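Local coordinates for fat acid-binding protein (Eubacterium ventriosum, PDB 3NYI), which binds stearic acid and probably acts as a fatty-acid-binding protein of the DegV family, at residues L61-S66 and S276-G281; C51-V56 and Y242-E247; F236-G241 and L260-D265; S161-F166 and L287-K292. All coordinates share one frame; numbering follows the deposited sequence. Where two conformers were deposited one is given.

Interaction 1 (L61-S66 and S276-G281); sequences LFPKTS and SAVHTG. With STE (stearic acid), chain C.
Thr65 and His279 approach from opposite directions, the NE2 edge of the imidazole turned to the hydroxyl. His279 NE2 donates to Thr65 OG1 at 2.9 Å, and the oxygen lies only 2° out of the ring plane. Thr65 OG1 in turn donates to O2 of the stearic acid at 2.8 Å. OG1 sits between the backbone N and the carbonyl carbon (chi1 50°), which turns it to both partners while CG2 faces the helix. The chain imidazole–hydroxyl–carboxylate thus fixes the rotation of Thr65; Ser97 OG is a further hydrogen-bond partner of the fatty acid. This is the head-group end of the lipid site of the DegV fold, where strand 64-66 runs at 144° to helix 276-280. One face of the His279 ring is covered by the alkyl chain, with CD2 3.6 Å from C5 of the lipid, so the ring packs on the tail with a face and, through Thr65, backs the head group. Beside it, Val278 and Thr65 slide past each other in opposite directions, Thr65 CG2 lying 3.7 Å from Val278 CB. The Val278 methyls divide Pro63 between them: CG1 lies 3.2 Å from Pro63 O, and CG2 3.9 Å from Pro63 CB.

Interaction 2 (C51-V56 and Y242-E247); sequences CYQRMV and YGYDKE
Tyr244 and Tyr52 bury the most surface in this contact, and Val56 adds the third share. The Tyr244 ring has a methyl of Val56 over one face in a CH-pi contact: CG2 of Val56 stands 3.7 Å from the centroid of the Tyr244 ring and only 8° off the normal, hence over the centre of the face. CG of Tyr244 is anti to its own backbone N (chi1 179°), which carries the ring out to the helix. At the ring's edge CB of Tyr52 approaches Tyr244 CD1 at 3.8 Å. The Tyr52 ring touches the backbone of the other segment, CE2 lying 3.5 Å from Tyr244 N and 3.6 Å from Gly243 C, while CD2 of Tyr52 touches CB of Tyr244 at 3.8 Å. The hydroxyl of Tyr52 is bonded beyond the contact, to the carbonyl of Ile272, which probably helps to fix the ring's position. Replacing Tyr244 by an alanine would probably leave the Val56 methyl without its aromatic face and open a gap beside Tyr52 CB. The packing sets helix 48-57 against the turn that leads from strand 236-242 into helix 246-260, where Asp245 is the N-cap. A salt bridge from Lys246 to Asp49 ties the same two helices, and Ala277 of helix 274-280 lies against Tyr52.

Interaction 3 (F236-G241 and L260-D265); sequences FIVSVG and LDVKLD. With STE (stearic acid), chain C.
Val238 and Leu264 form the closest backbone pair, with CA atoms 5.3 Å apart, and the touching parts run 81° to one another, so the loop crosses the strand instead of extending its sheet. Asp265 N donates to Val238 O at 2.8 Å, with 160° at the hydrogen and the donor nearly in line with the C=O bond. The same carbonyl receives a CA-H...O contact from Leu264 CA at 3.4 Å. A water takes the N-H of Val238 and lies within bonding distance of Lys263 O and Asp265 OD2, bridging strand and loop beside the direct bond.

Leu264 straddles two valines with its branches: CD2 meets Val238 CG1 at 3.8 Å, and CD1 meets Val240 CG2 at 3.7 Å. CG anti to the carbonyl carbon (chi1 -60°) carries the isobutyl group along the strand to reach both. On the other side of the strand, Asp265 and Ile237 cross at about a right angle, with Ile237 CG2 3.6 Å from Asp265 CB and CD1 of the isoleucine beside the carboxylate. That carboxylate makes a salt bridge to Arg140. Ser239 OG donates to Asp265 O at 2.8 Å, a little out of the carbonyl plane, and is also bonded to Thr268.

Strand 236-242, helix 246-260 and the parallel neighbouring strand 270-271 form a beta-alpha-beta crossover, and this loop is part of its return limb from the helix. Met253 and Val256 of that helix pack on Val240 and Leu264, whereas helix 128-143 touches Ile237 and Ser239, and strand 285-291 pairs with strand 236-242 in the sheet.

Interaction 4 (S161-F166 and L287-K292); sequences SARIFF and LGVIRK. With STE (stearic acid), chain C.
Phe165 and Leu287 face each other as a hydrogen-bonded antiparallel pair, with Phe165 N to Leu287 O at 2.8 Å and the return bond from Leu287 N to Phe165 O at 2.9 Å. Arg163 and Val289 repeat the pattern, and between the two pairs Ile164 and Gly288 approach to 4.3 Å between CA atoms as a non-hydrogen-bonded pair. Past the last bridged pair, Ser161 OG, just before strand 163-167, accepts the N-H of Arg291 at 3.0 Å and is also hydrogen-bonded to Leu158 O.

These strands, running at 161° to each other, are the central pair of a six-stranded mixed sheet in the DegV fold, and the fatty-acid tail ends against them. Phe166 can be followed outward from CB, which touches C16 of the stearic acid at 3.6 Å. CG meets the same carbon and CD1 lies near both C16 and C14, while CD2 and CE2 come close to C14. Farther out, CE1 and CZ reach C14 and C13. C14 stands 3.5 Å above the ring plane, over its centre, and the tail lies across the aromatic face. CG of Phe166 falls between the backbone N and the carbonyl carbon (chi1 68°), which turns the ring face to the lipid. An alanine at Phe166 would keep only the CB contact and would probably leave C13 and C14 without their aromatic cover and the tail less closely held.

Ile164 adds a second wall, its CG2 lying 3.7 Å from C17 of the lipid. On the sheet face carrying Phe165, Leu287 and Val289, helix 213-231 packs on Phe165 and Leu287.

In the fold
The stearic acid connects interactions 1, 3 and 4: its carboxylate is held at interaction 1, while its far end reaches Gly241 of interaction 3 and the strands of interaction 4. The centres of interactions 1 and 4 are about 23 Å apart, and the bent lipid, 18.0 Å from its C1 to its C18, runs between them. Interactions 3 and 4 have centres about 9 Å apart and share a sheet, with Ile237 N 2.8 Å from Ile290 O. Interaction 2 stands beside interaction 1, centres about 12 Å apart, and Ala277 CB packs 3.4 Å from Tyr52 CZ. The Tyr52 side chain is about 7 Å from the lipid, consistent with a place behind the pocket wall.

Interaction 1 (L61-S66 and S276-G281)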
# COMPACT_ATOMS: atom_id res chain seq x y z
N LEU A 61 0.23 20.31 11.77
CA LEU A 61 -0.93 19.97 10.96
C LEU A 61 -1.12 18.45 10.91
O LEU A 61 -0.24 17.74 10.43
CB LEU A 61 -0.73 20.49 9.54
CG LEU A 61 -1.91 20.97 8.70
CD1 LEU A 61 -1.62 20.72 7.23
CD2 LEU A 61 -3.22 20.31 9.10
N PHE A 62 -2.24 17.95 11.41
CA PHE A 62 -2.57 16.53 11.28
C PHE A 62 -3.81 16.34 10.39
O PHE A 62 -4.95 16.51 10.85
CB PHE A 62 -2.74 15.87 12.65
CG PHE A 62 -1.47 15.84 13.46
CD1 PHE A 62 -0.59 14.78 13.36
CD2 PHE A 62 -1.14 16.90 14.30
CE1 PHE A 62 0.58 14.75 14.09
CE2 PHE A 62 0.03 16.89 15.04
CZ PHE A 62 0.90 15.81 14.94
N PRO A 63 -3.59 16.02 9.11
CA PRO A 63 -4.72 15.84 8.19
C PRO A 63 -5.52 14.60 8.52
O PRO A 63 -5.06 13.76 9.31
CB PRO A 63 -4.05 15.67 6.82
CG PRO A 63 -2.62 16.14 7.01
CD PRO A 63 -2.30 15.83 8.43
N LYS A 64 -6.70 14.47 7.92
CA LYS A 64 -7.53 13.29 8.11
C LYS A 64 -7.76 12.61 6.77
O LYS A 64 -7.84 13.27 5.74
CB LYS A 64 -8.86 13.67 8.74
CG LYS A 64 -8.70 14.23 10.14
CD LYS A 64 -10.03 14.55 10.77
CE LYS A 64 -9.91 14.61 12.28
NZ LYS A 64 -9.46 13.30 12.86
N THR A 65 -7.83 11.28 6.78
CA THR A 65 -8.18 10.54 5.58
C THR A 65 -9.63 10.10 5.70
O THR A 65 -10.19 10.06 6.80
CB THR A 65 -7.34 9.24 5.43
OG1 THR A 65 -7.39 8.51 6.66
CG2 THR A 65 -5.90 9.58 5.11
N SER A 66 -10.21 9.74 4.57
CA SER A 66 -11.55 9.19 4.57
C SER A 66 -11.62 8.10 3.51
O SER A 66 -11.08 8.26 2.42
CB SER A 66 -12.55 10.32 4.27
OG SER A 66 -13.87 9.83 4.34
N SER A 276 -1.16 6.73 3.10
CA SER A 276 -0.19 6.35 4.12
C SER A 276 0.46 7.55 4.79
O SER A 276 0.66 7.56 6.01
CB SER A 276 0.91 5.45 3.54
OG SER A 276 0.37 4.21 3.13
N ALA A 277 0.80 8.56 4.00
CA ALA A 277 1.56 9.69 4.53
C ALA A 277 0.80 10.47 5.60
O ALA A 277 1.40 10.99 6.53
CB ALA A 277 2.02 10.62 3.40
N VAL A 278 -0.52 10.55 5.47
CA VAL A 278 -1.30 11.24 6.49
C VAL A 278 -1.07 10.55 7.84
O VAL A 278 -1.04 11.20 8.89
CB VAL A 278 -2.81 11.30 6.14
CG1 VAL A 278 -3.65 11.62 7.37
CG2 VAL A 278 -3.06 12.34 5.03
N HIS A 279 -0.85 9.24 7.79
CA HIS A 279 -0.71 8.46 9.00
C HIS A 279 0.73 8.21 9.43
O HIS A 279 0.98 7.98 10.62
CB HIS A 279 -1.51 7.14 8.86
CG HIS A 279 -2.99 7.36 8.78
ND1 HIS A 279 -3.79 7.41 9.90
CD2 HIS A 279 -3.79 7.65 7.73
CE1 HIS A 279 -5.03 7.66 9.54
NE2 HIS A 279 -5.06 7.82 8.21
N THR A 280 1.69 8.27 8.50
CA THR A 280 3.09 8.08 8.87
C THR A 280 3.83 9.38 9.14
O THR A 280 4.85 9.38 9.81
CB THR A 280 3.91 7.37 7.76
OG1 THR A 280 3.88 8.15 6.55
CG2 THR A 280 3.35 5.98 7.49
N GLY A 281 3.29 10.48 8.60
CA GLY A 281 4.05 11.71 8.50
C GLY A 281 4.74 11.73 7.15
O GLY A 281 4.69 10.75 6.41
C1 STE C . -9.27 5.71 5.86
O1 STE C . -10.12 4.88 5.81
O2 STE C . -9.50 6.76 6.40
C2 STE C . -7.82 5.36 5.45
C3 STE C . -6.96 5.02 6.69
C4 STE C . -5.49 4.78 6.27
C5 STE C . -4.66 4.20 7.45
C6 STE C . -3.19 4.02 7.01
C7 STE C . -2.31 3.55 8.20
C8 STE C . -0.89 3.23 7.66
C9 STE C . 0.05 2.77 8.79
C10 STE C . 1.47 2.57 8.21
C11 STE C . 1.50 1.24 7.44
C12 STE C . 2.07 1.32 6.01
C13 STE C . 3.04 2.48 5.75
C14 STE C . 4.26 1.89 5.01
C15 STE C . 5.12 3.00 4.35
C16 STE C . 6.49 2.40 3.95
C17 STE C . 6.39 1.77 2.54
C18 STE C . 7.79 1.32 2.05

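Interaction 2 (C51-V56 and Y242-E247)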
# COMPACT_ATOMS: atom_id res chain seq x y z
N CYS A 51 0.26 17.50 -0.86
CA CYS A 51 -0.09 17.04 0.47
C CYS A 51 1.14 16.95 1.37
O CYS A 51 1.11 17.38 2.52
CB CYS A 51 -0.82 15.70 0.40
SG CYS A 51 -1.46 15.13 1.98
N TYR A 52 2.22 16.36 0.85
CA TYR A 52 3.43 16.24 1.64
C TYR A 52 3.92 17.64 2.04
O TYR A 52 4.40 17.85 3.15
CB TYR A 52 4.52 15.52 0.86
CG TYR A 52 4.52 13.99 0.99
CD1 TYR A 52 3.69 13.20 0.21
CD2 TYR A 52 5.38 13.36 1.87
CE1 TYR A 52 3.72 11.80 0.32
CE2 TYR A 52 5.42 11.96 1.99
CZ TYR A 52 4.58 11.19 1.21
OH TYR A 52 4.62 9.80 1.33
N GLN A 53 3.80 18.58 1.10
CA GLN A 53 4.23 19.95 1.35
C GLN A 53 3.48 20.59 2.51
O GLN A 53 4.10 21.18 3.40
CB GLN A 53 4.07 20.82 0.09
CG GLN A 53 5.34 20.94 -0.74
CD GLN A 53 6.53 21.49 0.05
OE1 GLN A 53 6.38 22.23 1.02
NE2 GLN A 53 7.72 21.11 -0.38
N ARG A 54 2.16 20.46 2.52
CA ARG A 54 1.36 21.02 3.60
C ARG A 54 1.86 20.51 4.95
O ARG A 54 1.97 21.26 5.90
CB ARG A 54 -0.13 20.67 3.43
CG ARG A 54 -0.81 21.40 2.29
CD ARG A 54 -0.91 22.89 2.57
NE ARG A 54 -1.55 23.16 3.85
CZ ARG A 54 -2.87 23.21 4.04
NH1 ARG A 54 -3.69 23.00 3.02
NH2 ARG A 54 -3.36 23.47 5.25
N MSE A 55 2.17 19.22 5.02
CA MSE A 55 2.65 18.66 6.29
C MSE A 55 4.05 19.12 6.63
O MSE A 55 4.36 19.37 7.80
CB MSE A 55 2.60 17.12 6.28
CG MSE A 55 1.21 16.56 6.07
SE MSE A 55 1.29 14.59 6.22
CE MSE A 55 0.95 14.39 8.04
N VAL A 56 4.91 19.22 5.62
CA VAL A 56 6.29 19.65 5.84
C VAL A 56 6.35 21.13 6.26
O VAL A 56 7.13 21.51 7.13
CB VAL A 56 7.17 19.41 4.61
CG1 VAL A 56 8.50 20.12 4.76
CG2 VAL A 56 7.39 17.91 4.38
N TYR A 242 9.20 5.56 -0.90
CA TYR A 242 9.83 6.74 -0.31
C TYR A 242 8.82 7.85 -0.09
O TYR A 242 7.76 7.88 -0.73
CB TYR A 242 10.97 7.25 -1.20
CG TYR A 242 10.55 7.54 -2.62
CD1 TYR A 242 10.00 8.77 -2.96
CD2 TYR A 242 10.69 6.58 -3.61
CE1 TYR A 242 9.61 9.04 -4.26
CE2 TYR A 242 10.30 6.83 -4.91
CZ TYR A 242 9.76 8.06 -5.23
OH TYR A 242 9.37 8.32 -6.52
N GLY A 243 9.15 8.77 0.81
CA GLY A 243 8.24 9.83 1.20
C GLY A 243 8.61 11.14 0.54
O GLY A 243 8.72 11.22 -0.69
N TYR A 244 8.82 12.16 1.36
CA TYR A 244 8.99 13.52 0.86
C TYR A 244 10.28 13.68 0.05
O TYR A 244 10.29 14.35 -0.99
CB TYR A 244 8.99 14.49 2.04
CG TYR A 244 9.18 15.94 1.65
CD1 TYR A 244 8.20 16.62 0.93
CD2 TYR A 244 10.32 16.63 2.01
CE1 TYR A 244 8.35 17.94 0.58
CE2 TYR A 244 10.49 17.96 1.67
CZ TYR A 244 9.50 18.61 0.95
OH TYR A 244 9.65 19.93 0.60
N ASP A 245 11.35 13.07 0.53
CA ASP A 245 12.67 13.25 -0.08
C ASP A 245 12.96 12.17 -1.11
O ASP A 245 13.39 11.07 -0.77
CB ASP A 245 13.74 13.24 1.01
CG ASP A 245 15.13 13.54 0.47
OD1 ASP A 245 15.34 13.45 -0.76
OD2 ASP A 245 16.01 13.86 1.29
N LYS A 246 12.73 12.50 -2.38
CA LYS A 246 12.96 11.56 -3.48
C LYS A 246 14.42 11.11 -3.61
O LYS A 246 14.68 9.95 -3.92
CB LYS A 246 12.47 12.16 -4.80
CG LYS A 246 10.99 12.52 -4.79
CD LYS A 246 10.46 12.76 -6.19
CE LYS A 246 8.97 13.11 -6.17
NZ LYS A 246 8.70 14.42 -5.51
N GLU A 247 15.35 12.03 -3.36
CA GLU A 247 16.78 11.73 -3.47
C GLU A 247 17.19 10.66 -2.48
O GLU A 247 17.98 9.76 -2.80
CB GLU A 247 17.63 12.98 -3.23
CG GLU A 247 17.26 14.16 -4.08
CD GLU A 247 17.05 13.79 -5.53
OE1 GLU A 247 17.82 12.95 -6.04
OE2 GLU A 247 16.12 14.35 -6.15

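Interaction 3 (F236-G241 and L260-D265)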
# COMPACT_ATOMS: atom_id res chain seq x y z
N PHE A 236 11.58 -14.03 -4.14
CA PHE A 236 10.82 -12.80 -3.84
C PHE A 236 11.04 -11.66 -4.84
O PHE A 236 12.11 -11.55 -5.44
CB PHE A 236 11.17 -12.27 -2.44
CG PHE A 236 10.57 -13.08 -1.33
CD1 PHE A 236 9.44 -12.65 -0.68
CD2 PHE A 236 11.15 -14.29 -0.96
CE1 PHE A 236 8.87 -13.42 0.34
CE2 PHE A 236 10.60 -15.05 0.07
CZ PHE A 236 9.46 -14.63 0.71
N ILE A 237 10.00 -10.85 -5.02
CA ILE A 237 10.09 -9.55 -5.69
C ILE A 237 10.34 -8.49 -4.62
O ILE A 237 9.75 -8.54 -3.55
CB ILE A 237 8.74 -9.22 -6.37
CG1 ILE A 237 8.45 -10.23 -7.48
CG2 ILE A 237 8.73 -7.78 -6.91
CD1 ILE A 237 9.52 -10.26 -8.57
N VAL A 238 11.20 -7.52 -4.90
CA VAL A 238 11.49 -6.49 -3.91
C VAL A 238 11.33 -5.09 -4.53
O VAL A 238 11.83 -4.83 -5.63
CB VAL A 238 12.92 -6.65 -3.35
CG1 VAL A 238 13.19 -5.65 -2.26
CG2 VAL A 238 13.11 -8.07 -2.82
N SER A 239 10.59 -4.21 -3.85
CA SER A 239 10.43 -2.82 -4.30
C SER A 239 10.56 -1.85 -3.14
O SER A 239 10.40 -2.25 -1.98
CB SER A 239 9.09 -2.59 -5.00
OG SER A 239 9.01 -3.33 -6.21
N VAL A 240 10.83 -0.59 -3.44
CA VAL A 240 11.04 0.44 -2.42
C VAL A 240 9.93 1.50 -2.43
O VAL A 240 9.38 1.81 -3.49
CB VAL A 240 12.44 1.13 -2.60
CG1 VAL A 240 12.49 2.45 -1.87
CG2 VAL A 240 13.58 0.20 -2.12
N GLY A 241 9.61 2.03 -1.25
CA GLY A 241 8.73 3.19 -1.13
C GLY A 241 9.43 4.34 -0.43
O GLY A 241 10.18 4.14 0.54
N LEU A 260 21.08 -6.35 0.18
CA LEU A 260 20.32 -7.58 -0.01
C LEU A 260 20.83 -8.40 -1.19
O LEU A 260 20.47 -9.57 -1.33
CB LEU A 260 18.84 -7.27 -0.21
CG LEU A 260 18.15 -6.44 0.87
CD1 LEU A 260 16.64 -6.49 0.65
CD2 LEU A 260 18.52 -6.95 2.26
N ASP A 261 21.66 -7.79 -2.04
CA ASP A 261 22.13 -8.44 -3.26
C ASP A 261 20.95 -8.84 -4.14
O ASP A 261 20.80 -10.00 -4.54
CB ASP A 261 22.99 -9.67 -2.93
CG ASP A 261 23.68 -10.24 -4.16
OD1 ASP A 261 24.05 -9.44 -5.05
OD2 ASP A 261 23.83 -11.47 -4.24
N VAL A 262 20.08 -7.87 -4.42
CA VAL A 262 18.98 -8.10 -5.34
C VAL A 262 18.90 -6.93 -6.30
O VAL A 262 19.55 -5.91 -6.12
CB VAL A 262 17.64 -8.22 -4.59
CG1 VAL A 262 17.70 -9.35 -3.58
CG2 VAL A 262 17.29 -6.89 -3.90
N LYS A 263 18.09 -7.09 -7.34
CA LYS A 263 17.74 -5.98 -8.20
C LYS A 263 16.27 -5.67 -7.97
O LYS A 263 15.43 -6.57 -8.05
CB LYS A 263 18.00 -6.34 -9.66
CG LYS A 263 19.45 -6.14 -10.09
CD LYS A 263 19.72 -4.68 -10.42
CE LYS A 263 21.21 -4.41 -10.59
NZ LYS A 263 21.93 -4.44 -9.28
N LEU A 264 15.96 -4.42 -7.67
CA LEU A 264 14.58 -4.04 -7.41
C LEU A 264 13.69 -4.25 -8.62
O LEU A 264 14.14 -4.10 -9.76
CB LEU A 264 14.49 -2.58 -6.97
CG LEU A 264 15.26 -2.19 -5.70
CD1 LEU A 264 15.07 -0.70 -5.42
CD2 LEU A 264 14.79 -3.04 -4.52
N ASP A 265 12.43 -4.59 -8.40
CA ASP A 265 11.47 -4.55 -9.49
C ASP A 265 10.91 -3.14 -9.55
O ASP A 265 10.04 -2.78 -8.76
CB ASP A 265 10.37 -5.59 -9.31
CG ASP A 265 10.70 -6.90 -10.02
OD1 ASP A 265 9.94 -7.27 -10.95
OD2 ASP A 265 11.72 -7.53 -9.68
C1 STE C . -9.27 5.71 5.86
O1 STE C . -10.12 4.88 5.81
O2 STE C . -9.50 6.76 6.40
C2 STE C . -7.82 5.36 5.45
C3 STE C . -6.96 5.02 6.69
C4 STE C . -5.49 4.78 6.27
C5 STE C . -4.66 4.20 7.45
C6 STE C . -3.19 4.02 7.01
C7 STE C . -2.31 3.55 8.20
C8 STE C . -0.89 3.23 7.66
C9 STE C . 0.05 2.77 8.79
C10 STE C . 1.47 2.57 8.21
C11 STE C . 1.50 1.24 7.44
C12 STE C . 2.07 1.32 6.01
C13 STE C . 3.04 2.48 5.75
C14 STE C . 4.26 1.89 5.01
C15 STE C . 5.12 3.00 4.35
C16 STE C . 6.49 2.40 3.95
C17 STE C . 6.39 1.77 2.54
C18 STE C . 7.79 1.32 2.05
O HOH W 1 12.73 -7.64 -7.28

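Interaction 4 (S161-F166 and L287-K292)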
# COMPACT_ATOMS: atom_id res chain seq x y z
N SER A 161 2.89 -13.96 2.41
CA SER A 161 4.33 -13.80 2.20
C SER A 161 4.73 -12.34 2.16
O SER A 161 5.91 -12.02 2.34
CB SER A 161 4.77 -14.46 0.88
OG SER A 161 4.45 -13.62 -0.23
N ALA A 162 3.77 -11.44 1.93
CA ALA A 162 4.09 -10.03 1.78
C ALA A 162 4.61 -9.41 3.08
O ALA A 162 4.10 -9.71 4.17
CB ALA A 162 2.83 -9.22 1.27
N ARG A 163 5.60 -8.53 2.97
CA ARG A 163 6.09 -7.77 4.13
C ARG A 163 6.43 -6.35 3.73
O ARG A 163 6.96 -6.13 2.64
CB ARG A 163 7.38 -8.37 4.69
CG ARG A 163 7.29 -9.77 5.29
CD ARG A 163 6.44 -9.76 6.56
NE ARG A 163 6.49 -11.07 7.21
CZ ARG A 163 5.72 -12.09 6.88
NH1 ARG A 163 4.82 -11.97 5.91
NH2 ARG A 163 5.85 -13.25 7.53
N ILE A 164 6.18 -5.39 4.62
CA ILE A 164 6.82 -4.09 4.48
C ILE A 164 7.76 -3.92 5.65
O ILE A 164 7.39 -4.20 6.79
CB ILE A 164 5.82 -2.89 4.52
CG1 ILE A 164 4.66 -3.09 3.56
CG2 ILE A 164 6.58 -1.59 4.19
CD1 ILE A 164 3.62 -1.92 3.58
N PHE A 165 8.96 -3.44 5.37
CA PHE A 165 9.92 -3.10 6.40
C PHE A 165 10.23 -1.62 6.25
O PHE A 165 10.67 -1.19 5.19
CB PHE A 165 11.21 -3.92 6.20
CG PHE A 165 10.98 -5.40 6.22
CD1 PHE A 165 10.78 -6.05 7.43
CD2 PHE A 165 10.93 -6.14 5.04
CE1 PHE A 165 10.55 -7.43 7.47
CE2 PHE A 165 10.70 -7.51 5.07
CZ PHE A 165 10.51 -8.16 6.29
N PHE A 166 9.99 -0.83 7.29
CA PHE A 166 10.10 0.61 7.10
C PHE A 166 10.32 1.38 8.38
O PHE A 166 10.24 0.82 9.48
CB PHE A 166 8.88 1.17 6.35
CG PHE A 166 7.58 1.12 7.12
CD1 PHE A 166 7.00 2.29 7.61
CD2 PHE A 166 6.91 -0.09 7.32
CE1 PHE A 166 5.78 2.28 8.30
CE2 PHE A 166 5.68 -0.12 8.01
CZ PHE A 166 5.11 1.08 8.49
N LEU A 287 10.93 -0.79 2.33
CA LEU A 287 10.85 -1.69 1.20
C LEU A 287 9.75 -2.71 1.46
O LEU A 287 9.41 -2.99 2.61
CB LEU A 287 12.20 -2.40 0.95
CG LEU A 287 12.67 -3.39 2.01
CD1 LEU A 287 13.53 -4.47 1.38
CD2 LEU A 287 13.45 -2.67 3.10
N GLY A 288 9.18 -3.22 0.37
CA GLY A 288 8.19 -4.27 0.43
C GLY A 288 8.67 -5.48 -0.36
O GLY A 288 9.45 -5.35 -1.31
N VAL A 289 8.24 -6.66 0.05
CA VAL A 289 8.61 -7.87 -0.66
C VAL A 289 7.39 -8.74 -0.78
O VAL A 289 6.45 -8.64 0.02
CB VAL A 289 9.74 -8.66 0.06
CG1 VAL A 289 10.88 -7.72 0.41
CG2 VAL A 289 9.19 -9.36 1.32
N ILE A 290 7.38 -9.61 -1.78
CA ILE A 290 6.31 -10.58 -1.92
C ILE A 290 6.84 -11.76 -2.70
O ILE A 290 7.78 -11.61 -3.49
CB ILE A 290 5.07 -9.98 -2.65
CG1 ILE A 290 3.81 -10.82 -2.41
CG2 ILE A 290 5.35 -9.85 -4.14
CD1 ILE A 290 2.47 -10.12 -2.84
N ARG A 291 6.25 -12.94 -2.49
CA ARG A 291 6.70 -14.14 -3.19
C ARG A 291 6.33 -14.03 -4.66
O ARG A 291 5.29 -13.48 -5.00
CB ARG A 291 6.04 -15.40 -2.62
CG ARG A 291 6.71 -16.00 -1.40
CD ARG A 291 8.03 -16.63 -1.77
NE ARG A 291 7.86 -17.82 -2.59
CZ ARG A 291 7.80 -19.06 -2.11
NH1 ARG A 291 7.90 -19.28 -0.80
NH2 ARG A 291 7.65 -20.08 -2.93
N LYS A 292 7.19 -14.55 -5.53
CA LYS A 292 6.82 -14.68 -6.94
C LYS A 292 5.82 -15.82 -7.08
O LYS A 292 6.10 -16.95 -6.65
CB LYS A 292 8.04 -14.98 -7.82
CG LYS A 292 9.19 -14.03 -7.66
CD LYS A 292 10.47 -14.74 -8.14
CE LYS A 292 11.62 -13.79 -8.35
NZ LYS A 292 12.78 -14.50 -8.96
C1 STE C . -9.27 5.71 5.86
O1 STE C . -10.12 4.88 5.81
O2 STE C . -9.50 6.76 6.40
C2 STE C . -7.82 5.36 5.45
C3 STE C . -6.96 5.02 6.69
C4 STE C . -5.49 4.78 6.27
C5 STE C . -4.66 4.20 7.45
C6 STE C . -3.19 4.02 7.01
C7 STE C . -2.31 3.55 8.20
C8 STE C . -0.89 3.23 7.66
C9 STE C . 0.05 2.77 8.79
C10 STE C . 1.47 2.57 8.21
C11 STE C . 1.50 1.24 7.44
C12 STE C . 2.07 1.32 6.01
C13 STE C . 3.04 2.48 5.75
C14 STE C . 4.26 1.89 5.01
C15 STE C . 5.12 3.00 4.35
C16 STE C . 6.49 2.40 3.95
C17 STE C . 6.39 1.77 2.54
C18 STE C . 7.79 1.32 2.05